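Local coordinates for maltose-binding protein MalE1 (Thermotoga maritima, PDB 6DTU) that binds maltotetraose as a periplasmic maltose-binding protein and probably passes such sugars on to a membrane transporter, at residues 128-133 with 223-228; 155-160 with 209-214; 258-263 with 339-344. All coordinates share one frame; numbering follows the deposited sequence.

Overall arrangement
Contact 1 is buried packing away from the sugar, while contacts 2 and 3 both line the sugar pocket. Contact 1 sets a helix against a sheet, with its centre about 14 Å from that of contact 2. Helix 211-219 leads directly into strand 223-228, and the two contacts touch: Asn228 ND2 lies 3.2 Å from Tyr211 OH, a probable hydrogen bond. Contacts 2 and 3, with centres about 11 Å apart, both meet the glucose of chain D, part of the bound maltotetraose. They also touch directly, Ala159 CB lying 3.6 Å from Phe260 CE2. Contacts 1 and 3 do not touch, their nearest atoms being about 7 Å apart.

Contact 1. Residues 128-133 with 223-228; sequences DELIEI and AAMIIN
Met225 reaches out from strand 223-228 to meet Leu130 and Ile133 of helix 127-140, a helix-on-sheet packing in the alpha/beta architecture of a periplasmic binding protein. The terminal methyl does most of the touching. Met225 CE lies 3.8 Å from Leu130 CG and 4.0 Å from Ile133 CG2, touching both side chains, which stand three positions apart on the helix. The same CE also rests 3.8 Å from Leu130 O, so the methyl meets helix backbone as well as side chain. Sulfur takes a lesser share, with Met225 SD 4.1 Å from Leu130 CG. The long thioether is what spans the interval, since the CA atoms of Leu130 and Met225 are 8.6 Å apart. Leu130 and Met225 run past each other in opposite directions, whereas Ile133 crosses the methionine at about a right angle.

The second shell is the sheet itself. Strand 223-228 lies between strands 146-149 and 112-116, and both neighbours contribute: Phe148 packs on Leu130 and Met225, while Leu113 touches Leu130, as do Pro124 and Pro249 from loops, and Tyr115 touches Met225. Backbone hydrogen bonding between Met225 and Ile149 fixes the strand from which the methionine departs. The methyl is set in place partly by the last torsion of that side chain: extended about CB-CG, the chain bends at chi3 -65°, which sets CE beside Ile133 CG2.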
loop_
_atom_site.group_PDB
_atom_site.type_symbol
_atom_site.label_atom_id
_atom_site.label_comp_id
_atom_site.label_asym_id
_atom_site.label_seq_id
_atom_site.Cartn_x
_atom_site.Cartn_y
_atom_site.Cartn_z
ATOM N N ASP A 128 11.404 -15.663 15.175
ATOM C CA ASP A 128 12.092 -15.952 16.431
ATOM C C ASP A 128 13.440 -15.248 16.492
ATOM O O ASP A 128 13.812 -14.686 17.530
ATOM C CB ASP A 128 12.263 -17.461 16.632
ATOM C CG ASP A 128 10.969 -18.150 17.049
ATOM O OD1 ASP A 128 10.125 -17.499 17.691
ATOM O OD2 ASP A 128 10.819 -19.360 16.800
ATOM N N GLU A 129 14.177 -15.254 15.378
ATOM C CA GLU A 129 15.440 -14.528 15.315
ATOM C C GLU A 129 15.210 -13.023 15.364
ATOM O O GLU A 129 15.941 -12.299 16.051
ATOM C CB GLU A 129 16.164 -14.920 14.027
ATOM C CG GLU A 129 17.630 -14.553 13.943
ATOM C CD GLU A 129 18.171 -14.691 12.528
ATOM O OE1 GLU A 129 17.546 -15.418 11.723
ATOM O OE2 GLU A 129 19.217 -14.074 12.221
ATOM N N LEU A 130 14.179 -12.535 14.668
ATOM C CA LEU A 130 13.888 -11.108 14.715
ATOM C C LEU A 130 13.560 -10.668 16.136
ATOM O O LEU A 130 14.041 -9.626 16.596
ATOM C CB LEU A 130 12.773 -10.747 13.720
ATOM C CG LEU A 130 12.282 -9.289 13.671
ATOM C CD1 LEU A 130 11.784 -8.934 12.283
ATOM C CD2 LEU A 130 11.167 -9.000 14.686
ATOM N N ILE A 131 12.787 -11.476 16.866
ATOM C CA ILE A 131 12.428 -11.128 18.239
ATOM C C ILE A 131 13.667 -11.023 19.122
ATOM O O ILE A 131 13.798 -10.085 19.915
ATOM C CB ILE A 131 11.395 -12.119 18.803
ATOM C CG1 ILE A 131 10.054 -11.911 18.105
ATOM C CG2 ILE A 131 11.267 -11.947 20.307
ATOM C CD1 ILE A 131 9.067 -13.040 18.328
ATOM N N GLU A 132 14.593 -11.979 18.995
ATOM C CA GLU A 132 15.815 -11.957 19.797
ATOM C C GLU A 132 16.664 -10.734 19.463
ATOM O O GLU A 132 17.151 -10.033 20.356
ATOM C CB GLU A 132 16.612 -13.233 19.542
ATOM C CG GLU A 132 18.010 -13.247 20.155
ATOM C CD GLU A 132 18.440 -14.651 20.549
ATOM O OE1 GLU A 132 18.528 -15.514 19.655
ATOM O OE2 GLU A 132 18.644 -14.908 21.756
ATOM N N ILE A 133 16.847 -10.465 18.172
ATOM C CA ILE A 133 17.656 -9.322 17.751
ATOM C C ILE A 133 17.048 -8.016 18.242
ATOM O O ILE A 133 17.761 -7.116 18.696
ATOM C CB ILE A 133 17.848 -9.343 16.222
ATOM C CG1 ILE A 133 18.704 -10.542 15.832
ATOM C CG2 ILE A 133 18.509 -8.077 15.719
ATOM C CD1 ILE A 133 18.715 -10.801 14.350
ATOM N N ALA A 223 15.699 3.211 14.645
ATOM C CA ALA A 223 15.022 1.923 14.579
ATOM C C ALA A 223 15.822 0.944 13.729
ATOM O O ALA A 223 16.233 1.258 12.606
ATOM C CB ALA A 223 13.562 2.029 14.104
ATOM N N ALA A 224 16.023 -0.255 14.262
ATOM C CA ALA A 224 16.858 -1.228 13.577
ATOM C C ALA A 224 16.104 -1.940 12.458
ATOM O O ALA A 224 16.682 -2.201 11.397
ATOM C CB ALA A 224 17.416 -2.224 14.583
ATOM N N MET A 225 14.834 -2.290 12.685
ATOM C CA MET A 225 14.056 -3.077 11.739
ATOM C C MET A 225 12.618 -2.603 11.745
ATOM O O MET A 225 12.034 -2.395 12.814
ATOM C CB MET A 225 14.029 -4.546 12.160
ATOM C CG MET A 225 15.398 -5.206 12.097
ATOM S SD MET A 225 15.417 -6.910 12.712
ATOM C CE MET A 225 15.027 -6.708 14.451
ATOM N N ILE A 226 12.029 -2.510 10.550
ATOM C CA ILE A 226 10.615 -2.198 10.408
ATOM C C ILE A 226 9.985 -3.078 9.338
ATOM O O ILE A 226 10.668 -3.736 8.548
ATOM C CB ILE A 226 10.358 -0.714 10.083
ATOM C CG1 ILE A 226 10.960 -0.358 8.721
ATOM C CG2 ILE A 226 10.895 0.174 11.208
ATOM C CD1 ILE A 226 10.668 1.079 8.319
ATOM N N ILE A 227 8.657 -3.102 9.332
ATOM C CA ILE A 227 7.904 -3.681 8.225
ATOM C C ILE A 227 7.157 -2.554 7.531
ATOM O O ILE A 227 6.202 -1.994 8.080
ATOM C CB ILE A 227 6.965 -4.807 8.668
ATOM C CG1 ILE A 227 7.795 -5.984 9.179
ATOM C CG2 ILE A 227 6.147 -5.269 7.469
ATOM C CD1 ILE A 227 6.960 -7.153 9.710
ATOM N N ASN A 228 7.600 -2.219 6.319
ATOM C CA ASN A 228 7.073 -1.076 5.587
ATOM C C ASN A 228 7.331 -1.306 4.103
ATOM O O ASN A 228 8.003 -2.259 3.712
ATOM C CB ASN A 228 7.747 0.217 6.056
ATOM C CG ASN A 228 6.932 1.458 5.745
ATOM O OD1 ASN A 228 5.842 1.392 5.182
ATOM N ND2 ASN A 228 7.459 2.606 6.131
#

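Contact 2. Residues 155-160 with 209-214; sequences FYYIAP and DNYQIM. With GLC (alpha-D-glucopyranose), chain C; GLC (alpha-D-glucopyranose), chain B; GLC (alpha-D-glucopyranose), chain D.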
loop_
_atom_site.group_PDB
_atom_site.type_symbol
_atom_site.label_atom_id
_atom_site.label_comp_id
_atom_site.label_asym_id
_atom_site.label_seq_id
_atom_site.Cartn_x
_atom_site.Cartn_y
_atom_site.Cartn_z
ATOM N N PHE A 155 -4.467 -2.981 10.179
ATOM C CA PHE A 155 -4.634 -4.281 9.522
ATOM C C PHE A 155 -3.704 -4.461 8.327
ATOM O O PHE A 155 -3.160 -5.554 8.110
ATOM C CB PHE A 155 -6.095 -4.424 9.094
ATOM C CG PHE A 155 -6.367 -5.587 8.165
ATOM C CD1 PHE A 155 -5.976 -6.872 8.493
ATOM C CD2 PHE A 155 -7.090 -5.395 6.999
ATOM C CE1 PHE A 155 -6.241 -7.930 7.651
ATOM C CE2 PHE A 155 -7.372 -6.453 6.146
ATOM C CZ PHE A 155 -6.952 -7.727 6.476
ATOM N N TYR A 156 -3.529 -3.417 7.514
ATOM C CA TYR A 156 -2.691 -3.546 6.329
ATOM C C TYR A 156 -1.288 -4.065 6.676
ATOM O O TYR A 156 -0.722 -4.896 5.948
ATOM C CB TYR A 156 -2.639 -2.208 5.596
ATOM C CG TYR A 156 -1.768 -2.226 4.357
ATOM C CD1 TYR A 156 -2.284 -2.563 3.097
ATOM C CD2 TYR A 156 -0.411 -1.921 4.443
ATOM C CE1 TYR A 156 -1.462 -2.593 1.958
ATOM C CE2 TYR A 156 0.403 -1.938 3.301
ATOM C CZ TYR A 156 -0.138 -2.283 2.078
ATOM O OH TYR A 156 0.670 -2.304 0.985
ATOM N N TYR A 157 -0.737 -3.627 7.809
ATOM C CA TYR A 157 0.613 -4.018 8.203
ATOM C C TYR A 157 0.678 -5.344 8.957
ATOM O O TYR A 157 1.750 -5.967 9.002
ATOM C CB TYR A 157 1.265 -2.887 9.018
ATOM C CG TYR A 157 1.462 -1.674 8.152
ATOM C CD1 TYR A 157 2.636 -1.506 7.425
ATOM C CD2 TYR A 157 0.458 -0.719 8.006
ATOM C CE1 TYR A 157 2.801 -0.425 6.570
ATOM C CE2 TYR A 157 0.626 0.356 7.180
ATOM C CZ TYR A 157 1.802 0.505 6.475
ATOM O OH TYR A 157 1.973 1.560 5.634
ATOM N N ILE A 158 -0.431 -5.791 9.554
ATOM C CA ILE A 158 -0.483 -7.084 10.229
ATOM C C ILE A 158 -0.963 -8.181 9.284
ATOM O O ILE A 158 -0.790 -9.374 9.578
ATOM C CB ILE A 158 -1.390 -6.950 11.463
ATOM C CG1 ILE A 158 -0.923 -5.788 12.350
ATOM C CG2 ILE A 158 -1.439 -8.241 12.300
ATOM C CD1 ILE A 158 0.528 -5.871 12.748
ATOM N N ALA A 159 -1.543 -7.814 8.147
ATOM C CA ALA A 159 -1.957 -8.805 7.161
ATOM C C ALA A 159 -0.911 -9.862 6.823
ATOM O O ALA A 159 -1.308 -11.022 6.632
ATOM C CB ALA A 159 -2.470 -8.115 5.886
ATOM N N PRO A 160 0.394 -9.565 6.696
ATOM C CA PRO A 160 1.329 -10.650 6.374
ATOM C C PRO A 160 1.265 -11.795 7.374
ATOM O O PRO A 160 1.416 -12.955 6.963
ATOM C CB PRO A 160 2.706 -9.967 6.370
ATOM C CG PRO A 160 2.421 -8.526 6.115
ATOM C CD PRO A 160 1.095 -8.267 6.787
ATOM N N ASP A 209 2.378 2.064 18.849
ATOM C CA ASP A 209 3.115 2.074 17.585
ATOM C C ASP A 209 2.167 2.293 16.408
ATOM O O ASP A 209 1.118 1.648 16.317
ATOM C CB ASP A 209 3.870 0.756 17.383
ATOM C CG ASP A 209 5.109 0.639 18.247
ATOM O OD1 ASP A 209 5.606 1.673 18.748
ATOM O OD2 ASP A 209 5.610 -0.498 18.381
ATOM N N ASN A 210 2.516 3.241 15.540
ATOM C CA ASN A 210 1.719 3.540 14.353
ATOM C C ASN A 210 2.654 3.814 13.174
ATOM O O ASN A 210 3.883 3.680 13.268
ATOM C CB ASN A 210 0.716 4.686 14.576
ATOM C CG ASN A 210 1.383 6.007 14.897
ATOM O OD1 ASN A 210 2.576 6.189 14.669
ATOM N ND2 ASN A 210 0.588 6.977 15.348
ATOM N N TYR A 211 2.069 4.221 12.049
ATOM C CA TYR A 211 2.887 4.443 10.864
ATOM C C TYR A 211 3.912 5.550 11.094
ATOM O O TYR A 211 5.092 5.403 10.756
ATOM C CB TYR A 211 2.005 4.734 9.635
ATOM C CG TYR A 211 2.880 4.813 8.403
ATOM C CD1 TYR A 211 3.236 3.663 7.707
ATOM C CD2 TYR A 211 3.436 6.011 8.001
ATOM C CE1 TYR A 211 4.102 3.710 6.609
ATOM C CE2 TYR A 211 4.329 6.062 6.934
ATOM C CZ TYR A 211 4.652 4.901 6.258
ATOM O OH TYR A 211 5.522 4.965 5.207
ATOM N N GLN A 212 3.464 6.695 11.608
ATOM C CA GLN A 212 4.355 7.839 11.781
ATOM C C GLN A 212 5.531 7.514 12.696
ATOM O O GLN A 212 6.667 7.912 12.415
ATOM C CB GLN A 212 3.556 9.038 12.284
ATOM C CG GLN A 212 4.245 10.391 12.226
ATOM C CD GLN A 212 5.237 10.563 13.341
ATOM O OE1 GLN A 212 5.013 10.119 14.473
ATOM N NE2 GLN A 212 6.347 11.210 13.031
ATOM N N ILE A 213 5.279 6.810 13.807
ATOM C CA ILE A 213 6.374 6.431 14.700
ATOM C C ILE A 213 7.351 5.511 13.974
ATOM O O ILE A 213 8.568 5.700 14.031
ATOM C CB ILE A 213 5.834 5.787 15.992
ATOM C CG1 ILE A 213 5.121 6.842 16.860
ATOM C CG2 ILE A 213 6.975 5.076 16.741
ATOM C CD1 ILE A 213 4.200 6.255 17.949
ATOM N N MET A 214 6.830 4.508 13.262
ATOM C CA MET A 214 7.713 3.593 12.547
ATOM C C MET A 214 8.562 4.334 11.523
ATOM O O MET A 214 9.794 4.180 11.472
ATOM C CB MET A 214 6.864 2.542 11.835
ATOM C CG MET A 214 7.684 1.792 10.785
ATOM S SD MET A 214 6.797 0.527 9.881
ATOM C CE MET A 214 5.484 1.485 9.083
HETATM C C1 GLC C . 0.580 2.412 1.844
HETATM C C2 GLC C . -0.017 1.534 0.807
HETATM C C3 GLC C . -1.475 1.623 0.813
HETATM C C4 GLC C . -2.043 1.255 2.168
HETATM C C5 GLC C . -1.421 2.119 3.306
HETATM C C6 GLC C . -1.742 1.630 4.615
HETATM O O2 GLC C . 0.441 2.030 -0.485
HETATM O O3 GLC C . -2.055 0.659 -0.143
HETATM O O4 GLC C . -3.487 1.533 2.195
HETATM O O5 GLC C . 0.090 1.992 3.159
HETATM O O6 GLC C . -1.410 2.630 5.564
HETATM C C1 GLC B . 2.353 7.307 1.304
HETATM C C2 GLC B . 2.304 6.374 0.160
HETATM C C3 GLC B . 1.188 5.418 0.274
HETATM C C4 GLC B . 1.265 4.650 1.547
HETATM C C5 GLC B . 1.201 5.616 2.760
HETATM C C6 GLC B . 1.464 5.003 3.990
HETATM O O1 GLC B . 1.229 8.126 1.301
HETATM O O2 GLC B . 2.164 7.190 -1.048
HETATM O O3 GLC B . 1.286 4.518 -0.890
HETATM O O4 GLC B . 0.148 3.724 1.629
HETATM O O5 GLC B . 2.381 6.581 2.560
HETATM O O6 GLC B . 1.235 5.956 5.034
HETATM C C1 GLC D . -4.340 0.431 2.188
HETATM C C2 GLC D . -5.450 0.686 1.247
HETATM C C3 GLC D . -6.276 1.861 1.669
HETATM C C4 GLC D . -6.862 1.673 3.013
HETATM C C5 GLC D . -5.749 1.418 4.060
HETATM C C6 GLC D . -6.272 1.077 5.318
HETATM O O2 GLC D . -4.889 0.964 -0.067
HETATM O O3 GLC D . -7.351 2.073 0.699
HETATM O O4 GLC D . -7.565 2.896 3.366
HETATM O O5 GLC D . -4.875 0.229 3.551
HETATM O O6 GLC D . -5.193 0.917 6.215
#
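Tyr157 has CG anti to its carbonyl carbon (chi1 -65°) and Tyr211 has CG opposite the backbone N (chi1 -174°), settings that bring the two phenol rings together beside the sugar from their separate helices. They meet obliquely, planes at 46° and centroids 5.8 Å apart. The hydroxyl of Tyr157 makes the nearest approach, its OH 3.2 Å from Tyr211 CE1, while Met214 adds its methyl, CE lying 4.1 Å from Tyr157 CE1.

Each tyrosine then serves the bound maltotetraose in its own way. Tyr157 OH comes within 3.1 Å of the ring oxygen O5 of glucose C, and O6 of that glucose lies at the edge of the Tyr157 ring. Tyr211 offers a face: O6 of glucose B sits 3.5 Å above its plane, over the centre. Tyr156 lies flat under glucose C, whose C4 is 3.8 Å above the middle of the ring, and its own CD2 covers a face of Tyr157. Asn210 caps the start of the helix that carries Tyr211.

Such a surface is consistent with the aromatic sugar sites of maltose-binding proteins. Apolar stacking here falls to Tyr156 beneath glucose C, Tyr211 takes a hydroxyl oxygen over its face, and Tyr157 OH stands close to a ring oxygen, while Glu109, Glu154 and Asp64 are among the residues that hydrogen-bond the sugar's polar groups.

Contact 3. Residues 258-263 with 339-344; sequences RPFVGV and AVWAAM. With GLC (alpha-D-glucopyranose), chain D; GLC (alpha-D-glucopyranose), chain E.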
loop_
_atom_site.group_PDB
_atom_site.type_symbol
_atom_site.label_atom_id
_atom_site.label_comp_id
_atom_site.label_asym_id
_atom_site.label_seq_id
_atom_site.Cartn_x
_atom_site.Cartn_y
_atom_site.Cartn_z
ATOM N N ARG A 258 2.855 -13.428 4.239
ATOM C CA ARG A 258 2.215 -13.185 2.945
ATOM C C ARG A 258 1.561 -11.810 2.949
ATOM O O ARG A 258 0.384 -11.673 3.305
ATOM C CB ARG A 258 1.221 -14.298 2.605
ATOM C CG ARG A 258 1.869 -15.686 2.562
ATOM C CD ARG A 258 0.881 -16.779 2.200
ATOM N NE ARG A 258 1.569 -18.041 1.967
ATOM C CZ ARG A 258 2.254 -18.320 0.861
ATOM N NH1 ARG A 258 2.339 -17.429 -0.119
ATOM N NH2 ARG A 258 2.854 -19.492 0.731
ATOM N N PRO A 259 2.294 -10.770 2.543
ATOM C CA PRO A 259 1.754 -9.405 2.579
ATOM C C PRO A 259 0.717 -9.149 1.485
ATOM O O PRO A 259 0.636 -9.847 0.480
ATOM C CB PRO A 259 3.002 -8.545 2.325
ATOM C CG PRO A 259 3.886 -9.424 1.479
ATOM C CD PRO A 259 3.674 -10.801 2.027
ATOM N N PHE A 260 -0.079 -8.108 1.702
ATOM C CA PHE A 260 -0.886 -7.576 0.613
ATOM C C PHE A 260 0.006 -7.143 -0.545
ATOM O O PHE A 260 1.105 -6.612 -0.352
ATOM C CB PHE A 260 -1.668 -6.348 1.094
ATOM C CG PHE A 260 -3.026 -6.642 1.703
ATOM C CD1 PHE A 260 -3.996 -7.384 1.030
ATOM C CD2 PHE A 260 -3.347 -6.134 2.946
ATOM C CE1 PHE A 260 -5.265 -7.614 1.622
ATOM C CE2 PHE A 260 -4.573 -6.370 3.528
ATOM C CZ PHE A 260 -5.530 -7.098 2.867
ATOM N N VAL A 261 -0.479 -7.353 -1.763
ATOM C CA VAL A 261 0.114 -6.742 -2.948
ATOM C C VAL A 261 -0.806 -5.627 -3.433
ATOM O O VAL A 261 -2.020 -5.829 -3.564
ATOM C CB VAL A 261 0.410 -7.792 -4.032
ATOM C CG1 VAL A 261 0.819 -7.132 -5.350
ATOM C CG2 VAL A 261 1.493 -8.735 -3.525
ATOM N N GLY A 262 -0.246 -4.433 -3.620
ATOM C CA GLY A 262 -1.016 -3.281 -4.062
ATOM C C GLY A 262 -0.484 -2.755 -5.380
ATOM O O GLY A 262 0.695 -2.907 -5.689
ATOM N N VAL A 263 -1.369 -2.146 -6.166
ATOM C CA VAL A 263 -0.977 -1.469 -7.400
ATOM C C VAL A 263 -1.385 -0.010 -7.266
ATOM O O VAL A 263 -2.499 0.282 -6.822
ATOM C CB VAL A 263 -1.587 -2.136 -8.651
ATOM C CG1 VAL A 263 -1.013 -1.507 -9.898
ATOM C CG2 VAL A 263 -1.304 -3.644 -8.632
ATOM N N ALA A 339 -15.684 -2.049 3.471
ATOM C CA ALA A 339 -16.189 -2.472 4.772
ATOM C C ALA A 339 -15.133 -3.166 5.628
ATOM O O ALA A 339 -15.419 -3.516 6.774
ATOM C CB ALA A 339 -17.376 -3.419 4.584
ATOM N N VAL A 340 -13.933 -3.392 5.113
ATOM C CA VAL A 340 -13.003 -4.285 5.799
ATOM C C VAL A 340 -12.054 -3.534 6.722
ATOM O O VAL A 340 -11.845 -3.933 7.871
ATOM C CB VAL A 340 -12.254 -5.170 4.772
ATOM C CG1 VAL A 340 -11.106 -5.927 5.455
ATOM C CG2 VAL A 340 -13.225 -6.143 4.101
ATOM N N TRP A 341 -11.453 -2.445 6.233
ATOM C CA TRP A 341 -10.286 -1.863 6.889
ATOM C C TRP A 341 -10.607 -1.360 8.288
ATOM O O TRP A 341 -9.856 -1.618 9.231
ATOM C CB TRP A 341 -9.759 -0.709 6.042
ATOM C CG TRP A 341 -9.409 -1.088 4.624
ATOM C CD1 TRP A 341 -10.105 -0.752 3.498
ATOM C CD2 TRP A 341 -8.269 -1.840 4.177
ATOM N NE1 TRP A 341 -9.477 -1.236 2.387
ATOM C CE2 TRP A 341 -8.346 -1.911 2.764
ATOM C CE3 TRP A 341 -7.195 -2.459 4.832
ATOM C CZ2 TRP A 341 -7.390 -2.559 1.993
ATOM C CZ3 TRP A 341 -6.240 -3.108 4.066
ATOM C CH2 TRP A 341 -6.354 -3.168 2.658
ATOM N N ALA A 342 -11.674 -0.571 8.427
ATOM C CA ALA A 342 -11.956 0.052 9.719
ATOM C C ALA A 342 -12.301 -0.984 10.787
ATOM O O ALA A 342 -11.885 -0.846 11.941
ATOM C CB ALA A 342 -13.062 1.104 9.584
ATOM N N ALA A 343 -13.084 -2.011 10.433
ATOM C CA ALA A 343 -13.397 -3.074 11.391
ATOM C C ALA A 343 -12.139 -3.803 11.851
ATOM O O ALA A 343 -11.975 -4.094 13.040
ATOM C CB ALA A 343 -14.366 -4.067 10.746
ATOM N N MET A 344 -11.220 -4.083 10.927
ATOM C CA MET A 344 -10.008 -4.796 11.305
ATOM C C MET A 344 -9.056 -3.911 12.107
ATOM O O MET A 344 -8.457 -4.379 13.084
ATOM C CB MET A 344 -9.334 -5.375 10.067
ATOM C CG MET A 344 -10.114 -6.516 9.407
ATOM S SD MET A 344 -10.386 -7.905 10.529
ATOM C CE MET A 344 -8.715 -8.509 10.644
HETATM C C1 GLC D . -4.340 0.431 2.188
HETATM C C2 GLC D . -5.450 0.686 1.247
HETATM C C3 GLC D . -6.276 1.861 1.669
HETATM C C4 GLC D . -6.862 1.673 3.013
HETATM C C5 GLC D . -5.749 1.418 4.060
HETATM C C6 GLC D . -6.272 1.077 5.318
HETATM O O2 GLC D . -4.889 0.964 -0.067
HETATM O O3 GLC D . -7.351 2.073 0.699
HETATM O O4 GLC D . -7.565 2.896 3.366
HETATM O O5 GLC D . -4.875 0.229 3.551
HETATM O O6 GLC D . -5.193 0.917 6.215
HETATM C C1 GLC E . -8.972 2.780 3.310
HETATM C C2 GLC E . -9.522 4.044 2.781
HETATM C C3 GLC E . -9.354 5.145 3.757
HETATM C C4 GLC E . -9.975 4.831 5.082
HETATM C C5 GLC E . -9.319 3.582 5.712
HETATM C C6 GLC E . -9.904 3.180 6.960
HETATM O O2 GLC E . -8.802 4.382 1.516
HETATM O O3 GLC E . -9.986 6.333 3.182
HETATM O O4 GLC E . -9.804 5.955 5.960
HETATM O O5 GLC E . -9.502 2.466 4.659
HETATM O O6 GLC E . -11.267 2.890 6.760
#
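Phe260 and Trp341 form an oblique aromatic pair at the wall of the sugar-binding pocket, which Trp341 lines; here the start of strand 260-268 faces Trp341 on helix 341-352. The six-membered ring of the indole and the phenyl ring have centroids 5.4 Å apart, with planes inclined at 57°. Contact is made at the far end of the indole: Phe260 CE2 lies 3.7 Å from Trp341 CZ3 and 3.8 Å from Trp341 CH2. The side chains arrive from opposite directions, and they span backbones whose CA atoms stand 12.7 Å apart. Trp341 has CG anti to the carbonyl carbon (chi1 -57°), which together with the second torsion puts the indole within reach of both Phe260 and the sugar.

Glucose D occupies the other side of the indole plane from Phe260 CE2. Its C4 is 3.8 Å above that plane, displaced to the rim, an aromatic platform of the kind that carbohydrate-binding proteins commonly place under a pyranose. Glucose E sits nearer the CB end of the tryptophan, its O5 lying 3.5 Å from Trp341 CB, and its O6 is 3.8 Å from Ala342 CB. Trp341 thus underlies glucose D and touches its neighbour, glucose E, obliquely. With an alanine in place of Trp341, glucose D is likely to lose its platform, and Phe260 CE2 the ring carbons it packs on.

The pair is enclosed by several elements of the fold. Phe163 meets the Phe260 ring edge-to-face, and Ala159 of the same helix, 155-164, also packs on Phe260. Met331 touches both aromatic residues, while Val169 of strand 168-173 bridges Phe260 and Val340, and helix 358-374 packs on helix 341-352 through Arg368 and Ile369.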